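Local atomic coordinates of endoribonuclease MazF4 (Mycobacterium tuberculosis, PDB entry 5XE2), a protein that cleaves single-stranded mRNA at the sequence UCGCU as the toxin of a type II toxin-antitoxin system. Residues A36-R42 and N70-K76; P51-A55 and Y65-D69. One frame throughout, in Å; residues are numbered along the deposited sequence.

How the interactions relate
Both contacts are antiparallel pairings that share strand 65-75, which turns a corner at Ala68 and Asp69. Interaction 1 pairs the later part of that strand with 37-44, and interaction 2 pairs its start with 53-55, an outermost strand of the sheet within this chain. Along the chain, interaction 2 is nested in the loop that interaction 1 closes. Each is partly buried. Interaction 1 is mostly backbone bonds and aliphatic side chains, with a face at the second subunit. Interaction 2 has fewer backbone bonds and relies more on a tryptophan ring, a carboxylate and a water. They meet where Val41 packs on Val66, and Arg42 O lies 2.8 Å from Asn67 N, a probable hydrogen bond.

Interaction 1 (A36-R42 and N70-K76); sequences ADVVAVR and NIETLGK
Two neighbouring antiparallel strands of the MazF-type sheet pair here, 37-42 with 70-75. Their axes come within 4.5 Å at 146°. Val38 and Leu74 exchange backbone hydrogen bonds in both directions, and so do Ala40 and Glu72. Lys76 N extends the pairing to Ala36 O at 3.2 Å. At the other end the bond from Arg42 N to Asn70 O is weak.

Val39, Val41, Ile71 and Thr73 share one face. Val39 CG1 stands anti to its backbone N (chi1 176°) and presses on Ile71 CG2 at 3.3 Å, closer than usual for two carbons. Val41 and Ile71 lie side by side, with CG1 to CG1 at 3.6 Å. On the other face Leu74 puts CB near Val38 CG2 and CD1 near Ala40 CB, both at 4.1 Å. Asn70 OD1 sits 3.0 Å from Arg42 NE, but the angle is too poor for a hydrogen bond. Asn70 ND2 bonds to Glu72 OE2 (3.1 Å), which lies 12° out of the Asn70 amide plane and is met on its anti side.

The face of Ile71 and Thr73 meets the second subunit as part of the dimer interface: Thr73 OG1 bonds to Ile71 O of that subunit, Asn70 ND2 to its Thr73 OG1, and Ile71 packs on its Ile71. Asp37 makes a salt bridge to Arg31 of helix 29-34. Strand 21-25 flanks 37-42 on the side away from 70-75.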
loop_
_atom_site.group_PDB
_atom_site.type_symbol
_atom_site.label_atom_id
_atom_site.label_comp_id
_atom_site.label_asym_id
_atom_site.label_seq_id
_atom_site.Cartn_x
_atom_site.Cartn_y
_atom_site.Cartn_z
ATOM N N ALA A 36 -8.119 11.515 7.402
ATOM C CA ALA A 36 -9.228 10.696 7.947
ATOM C C ALA A 36 -8.963 9.192 7.932
ATOM O O ALA A 36 -9.767 8.430 8.465
ATOM C CB ALA A 36 -10.517 10.991 7.204
ATOM N N ASP A 37 -7.856 8.766 7.324
ATOM C CA ASP A 37 -7.560 7.345 7.165
ATOM C C ASP A 37 -6.066 7.061 7.285
ATOM O O ASP A 37 -5.254 7.976 7.431
ATOM C CB ASP A 37 -8.147 6.824 5.837
ATOM C CG ASP A 37 -7.706 7.628 4.614
ATOM O OD1 ASP A 37 -6.630 8.270 4.617
ATOM O OD2 ASP A 37 -8.450 7.594 3.618
ATOM N N VAL A 38 -5.732 5.777 7.250
ATOM C CA VAL A 38 -4.357 5.288 7.337
ATOM C C VAL A 38 -4.171 4.160 6.327
ATOM O O VAL A 38 -5.143 3.640 5.778
ATOM C CB VAL A 38 -4.031 4.740 8.744
ATOM C CG1 VAL A 38 -4.167 5.831 9.803
ATOM C CG2 VAL A 38 -4.893 3.521 9.096
ATOM N N VAL A 39 -2.920 3.784 6.106
ATOM C CA VAL A 39 -2.581 2.600 5.338
ATOM C C VAL A 39 -1.966 1.584 6.290
ATOM O O VAL A 39 -1.175 1.937 7.173
ATOM C CB VAL A 39 -1.645 2.911 4.160
ATOM C CG1 VAL A 39 -1.230 1.637 3.441
ATOM C CG2 VAL A 39 -2.335 3.851 3.190
ATOM N N ALA A 40 -2.373 0.329 6.102
ATOM C CA ALA A 40 -1.965 -0.763 6.955
ATOM C C ALA A 40 -1.736 -2.051 6.167
ATOM O O ALA A 40 -2.223 -2.215 5.038
ATOM C CB ALA A 40 -3.022 -0.987 8.029
ATOM N N VAL A 41 -0.985 -2.956 6.791
ATOM C CA VAL A 41 -0.753 -4.301 6.278
ATOM C C VAL A 41 -1.235 -5.344 7.281
ATOM O O VAL A 41 -1.236 -5.121 8.511
ATOM C CB VAL A 41 0.726 -4.573 5.933
ATOM C CG1 VAL A 41 1.144 -3.761 4.713
ATOM C CG2 VAL A 41 1.646 -4.308 7.120
ATOM N N ARG A 42 -1.606 -6.496 6.737
ATOM C CA ARG A 42 -2.299 -7.532 7.489
ATOM C C ARG A 42 -1.327 -8.330 8.361
ATOM O O ARG A 42 -0.217 -8.667 7.933
ATOM C CB ARG A 42 -3.030 -8.469 6.523
ATOM C CG ARG A 42 -4.133 -9.298 7.154
ATOM C CD ARG A 42 -4.985 -10.020 6.104
ATOM N NE ARG A 42 -4.196 -10.866 5.174
ATOM C CZ ARG A 42 -4.616 -12.011 4.614
ATOM N NH1 ARG A 42 -5.838 -12.515 4.847
ATOM N NH2 ARG A 42 -3.801 -12.681 3.806
ATOM N N ASN A 70 -0.338 -7.458 1.328
ATOM C CA ASN A 70 -1.722 -7.065 1.533
ATOM C C ASN A 70 -1.768 -5.692 2.197
ATOM O O ASN A 70 -1.825 -5.574 3.423
ATOM C CB ASN A 70 -2.445 -8.145 2.348
ATOM C CG ASN A 70 -3.956 -7.922 2.480
ATOM O OD1 ASN A 70 -4.581 -8.628 3.253
ATOM N ND2 ASN A 70 -4.548 -6.983 1.731
ATOM N N ILE A 71 -1.724 -4.663 1.357
ATOM C CA ILE A 71 -1.701 -3.273 1.784
ATOM C C ILE A 71 -3.087 -2.682 1.534
ATOM O O ILE A 71 -3.616 -2.779 0.423
ATOM C CB ILE A 71 -0.617 -2.466 1.024
ATOM C CG1 ILE A 71 0.778 -3.090 1.199
ATOM C CG2 ILE A 71 -0.562 -1.024 1.519
ATOM C CD1 ILE A 71 1.746 -2.779 0.072
ATOM N N GLU A 72 -3.677 -2.070 2.562
ATOM C CA GLU A 72 -5.013 -1.471 2.445
ATOM C C GLU A 72 -5.125 -0.132 3.154
ATOM O O GLU A 72 -4.365 0.170 4.072
ATOM C CB GLU A 72 -6.072 -2.443 2.979
ATOM C CG GLU A 72 -6.196 -3.686 2.114
ATOM C CD GLU A 72 -7.380 -4.562 2.437
ATOM O OE1 GLU A 72 -8.349 -4.071 3.059
ATOM O OE2 GLU A 72 -7.334 -5.763 2.069
ATOM N N THR A 73 -6.080 0.668 2.701
ATOM C CA THR A 73 -6.396 1.931 3.312
ATOM C C THR A 73 -7.576 1.703 4.268
ATOM O O THR A 73 -8.628 1.226 3.854
ATOM C CB THR A 73 -6.744 2.988 2.244
ATOM O OG1 THR A 73 -5.637 3.145 1.349
ATOM C CG2 THR A 73 -7.059 4.346 2.885
ATOM N N LEU A 74 -7.384 2.047 5.542
ATOM C CA LEU A 74 -8.413 1.896 6.574
ATOM C C LEU A 74 -8.889 3.261 7.082
ATOM O O LEU A 74 -8.085 4.148 7.349
ATOM C CB LEU A 74 -7.863 1.079 7.750
ATOM C CG LEU A 74 -7.735 -0.443 7.604
ATOM C CD1 LEU A 74 -6.842 -0.853 6.447
ATOM C CD2 LEU A 74 -7.211 -1.048 8.894
ATOM N N GLY A 75 -10.204 3.419 7.210
ATOM C CA GLY A 75 -10.779 4.583 7.872
ATOM C C GLY A 75 -10.432 4.523 9.353
ATOM O O GLY A 75 -10.309 3.437 9.930
ATOM N N LYS A 76 -10.244 5.688 9.962
ATOM C CA LYS A 76 -9.968 5.784 11.399
ATOM C C LYS A 76 -11.085 5.183 12.231
ATOM O O LYS A 76 -10.824 4.558 13.247
ATOM C CB LYS A 76 -9.739 7.237 11.809
ATOM C CG LYS A 76 -8.358 7.720 11.450
ATOM C CD LYS A 76 -8.102 9.145 11.895
ATOM C CE LYS A 76 -6.677 9.512 11.528
ATOM N NZ LYS A 76 -6.323 10.906 11.908
#

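Interaction 2 (P51-A55 and Y65-D69); sequences PTWVA and YVNAD
Strands 53-55 and 65-67 are the two arms of a beta hairpin and run antiparallel at 163° and 4.5 Å between axes, with Val54 and Val66 as the hydrogen-bonded pair. The bond from Val66 N to Val54 O is short and nearly straight, 2.7 Å. Val54 N returns a bond to Val66 O. Further along, Ala68 N bonds to Thr52 O, where the chain turns a corner at Ala68 and Asp69.

Trp53 lies over Asn67. Asn67 CB is 4.2 Å from the centroid of the five-membered ring, a CH-pi contact over the face. The amide plane is only 28° from the ring plane. With Asn67 CG anti to the backbone N (chi1 176°), OD1 comes under the indole nitrogen, yet it makes no hydrogen bond to NE1 and takes a weak one from Asp69 N. The indole N-H goes to water 1 at the ring edge, and this water donates to Asp69 OD2 at 2.7 Å. Thr52 OG1 donates to the same oxygen, also at 2.7 Å, from above the carboxylate plane. Two donors therefore grip one oxygen of Asp69. At the loop end of the hairpin, Tyr65 CB touches Trp53 CE3, and Tyr65 CE2 rests 3.5 Å from Ala55 CB.

Arg48 makes a cation-pi contact with Trp53. Asp69 O accepts a bond from Arg31 of the second subunit. Val54 and Ala68 pack on Ala97 of helix 88-101, while Val66 leans on Leu43 of strand 37-44, the next strand in the sheet.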
loop_
_atom_site.group_PDB
_atom_site.type_symbol
_atom_site.label_atom_id
_atom_site.label_comp_id
_atom_site.label_asym_id
_atom_site.label_seq_id
_atom_site.Cartn_x
_atom_site.Cartn_y
_atom_site.Cartn_z
ATOM N N PRO A 51 10.100 -13.239 0.790
ATOM C CA PRO A 51 10.610 -11.890 1.079
ATOM C C PRO A 51 9.573 -10.881 1.602
ATOM O O PRO A 51 9.914 -10.033 2.415
ATOM C CB PRO A 51 11.183 -11.436 -0.270
ATOM C CG PRO A 51 11.589 -12.695 -0.945
ATOM C CD PRO A 51 10.612 -13.748 -0.501
ATOM N N THR A 52 8.321 -10.981 1.164
ATOM C CA THR A 52 7.282 -10.018 1.583
ATOM C C THR A 52 6.541 -10.363 2.884
ATOM O O THR A 52 5.640 -9.624 3.290
ATOM C CB THR A 52 6.266 -9.798 0.456
ATOM O OG1 THR A 52 5.837 -11.071 -0.054
ATOM C CG2 THR A 52 6.906 -8.973 -0.653
ATOM N N TRP A 53 6.897 -11.479 3.520
ATOM C CA TRP A 53 6.344 -11.849 4.819
ATOM C C TRP A 53 7.414 -11.636 5.883
ATOM O O TRP A 53 8.579 -11.968 5.657
ATOM C CB TRP A 53 5.837 -13.289 4.801
ATOM C CG TRP A 53 4.534 -13.390 4.052
ATOM C CD1 TRP A 53 4.228 -12.820 2.838
ATOM C CD2 TRP A 53 3.362 -14.067 4.472
ATOM N NE1 TRP A 53 2.946 -13.117 2.479
ATOM C CE2 TRP A 53 2.387 -13.883 3.461
ATOM C CE3 TRP A 53 3.033 -14.820 5.595
ATOM C CZ2 TRP A 53 1.109 -14.425 3.547
ATOM C CZ3 TRP A 53 1.778 -15.354 5.672
ATOM C CH2 TRP A 53 0.825 -15.158 4.662
ATOM N N VAL A 54 7.025 -11.035 7.004
ATOM C CA VAL A 54 7.934 -10.764 8.120
ATOM C C VAL A 54 7.380 -11.427 9.380
ATOM O O VAL A 54 6.304 -11.076 9.836
ATOM C CB VAL A 54 8.105 -9.241 8.366
ATOM C CG1 VAL A 54 9.098 -8.984 9.495
ATOM C CG2 VAL A 54 8.566 -8.541 7.091
ATOM N N ALA A 55 8.121 -12.383 9.931
ATOM C CA ALA A 55 7.750 -13.011 11.192
ATOM C C ALA A 55 8.005 -12.049 12.349
ATOM O O ALA A 55 9.038 -11.371 12.400
ATOM C CB ALA A 55 8.539 -14.308 11.404
ATOM N N TYR A 65 2.775 -13.272 11.721
ATOM C CA TYR A 65 3.516 -12.802 10.556
ATOM C C TYR A 65 2.826 -11.605 9.940
ATOM O O TYR A 65 1.597 -11.543 9.929
ATOM C CB TYR A 65 3.619 -13.915 9.493
ATOM C CG TYR A 65 4.241 -15.184 10.022
ATOM C CD1 TYR A 65 3.472 -16.090 10.763
ATOM C CD2 TYR A 65 5.595 -15.475 9.819
ATOM C CE1 TYR A 65 4.025 -17.243 11.284
ATOM C CE2 TYR A 65 6.160 -16.642 10.332
ATOM C CZ TYR A 65 5.365 -17.517 11.068
ATOM O OH TYR A 65 5.873 -18.682 11.603
ATOM N N VAL A 66 3.621 -10.673 9.415
ATOM C CA VAL A 66 3.106 -9.534 8.662
ATOM C C VAL A 66 3.127 -9.893 7.176
ATOM O O VAL A 66 4.174 -10.284 6.648
ATOM C CB VAL A 66 3.933 -8.251 8.941
ATOM C CG1 VAL A 66 3.567 -7.127 7.982
ATOM C CG2 VAL A 66 3.740 -7.809 10.387
ATOM N N ASN A 67 1.968 -9.795 6.523
ATOM C CA ASN A 67 1.877 -9.935 5.060
ATOM C C ASN A 67 1.933 -8.548 4.391
ATOM O O ASN A 67 0.911 -7.859 4.268
ATOM C CB ASN A 67 0.604 -10.695 4.680
ATOM C CG ASN A 67 0.398 -10.802 3.171
ATOM O OD1 ASN A 67 1.271 -10.463 2.375
ATOM N ND2 ASN A 67 -0.781 -11.265 2.777
ATOM N N ALA A 68 3.131 -8.150 3.965
ATOM C CA ALA A 68 3.347 -6.837 3.326
ATOM C C ALA A 68 2.805 -6.747 1.902
ATOM O O ALA A 68 2.753 -5.652 1.346
ATOM C CB ALA A 68 4.825 -6.462 3.345
ATOM N N ASP A 69 2.416 -7.880 1.306
ATOM C CA ASP A 69 1.693 -7.862 0.024
ATOM C C ASP A 69 0.260 -7.345 0.140
ATOM O O ASP A 69 -0.290 -6.855 -0.844
ATOM C CB ASP A 69 1.683 -9.252 -0.641
ATOM C CG ASP A 69 3.039 -9.648 -1.200
ATOM O OD1 ASP A 69 3.769 -8.763 -1.689
ATOM O OD2 ASP A 69 3.378 -10.844 -1.164
HETATM O O HOH W 1 1.563 -12.640 -0.269
#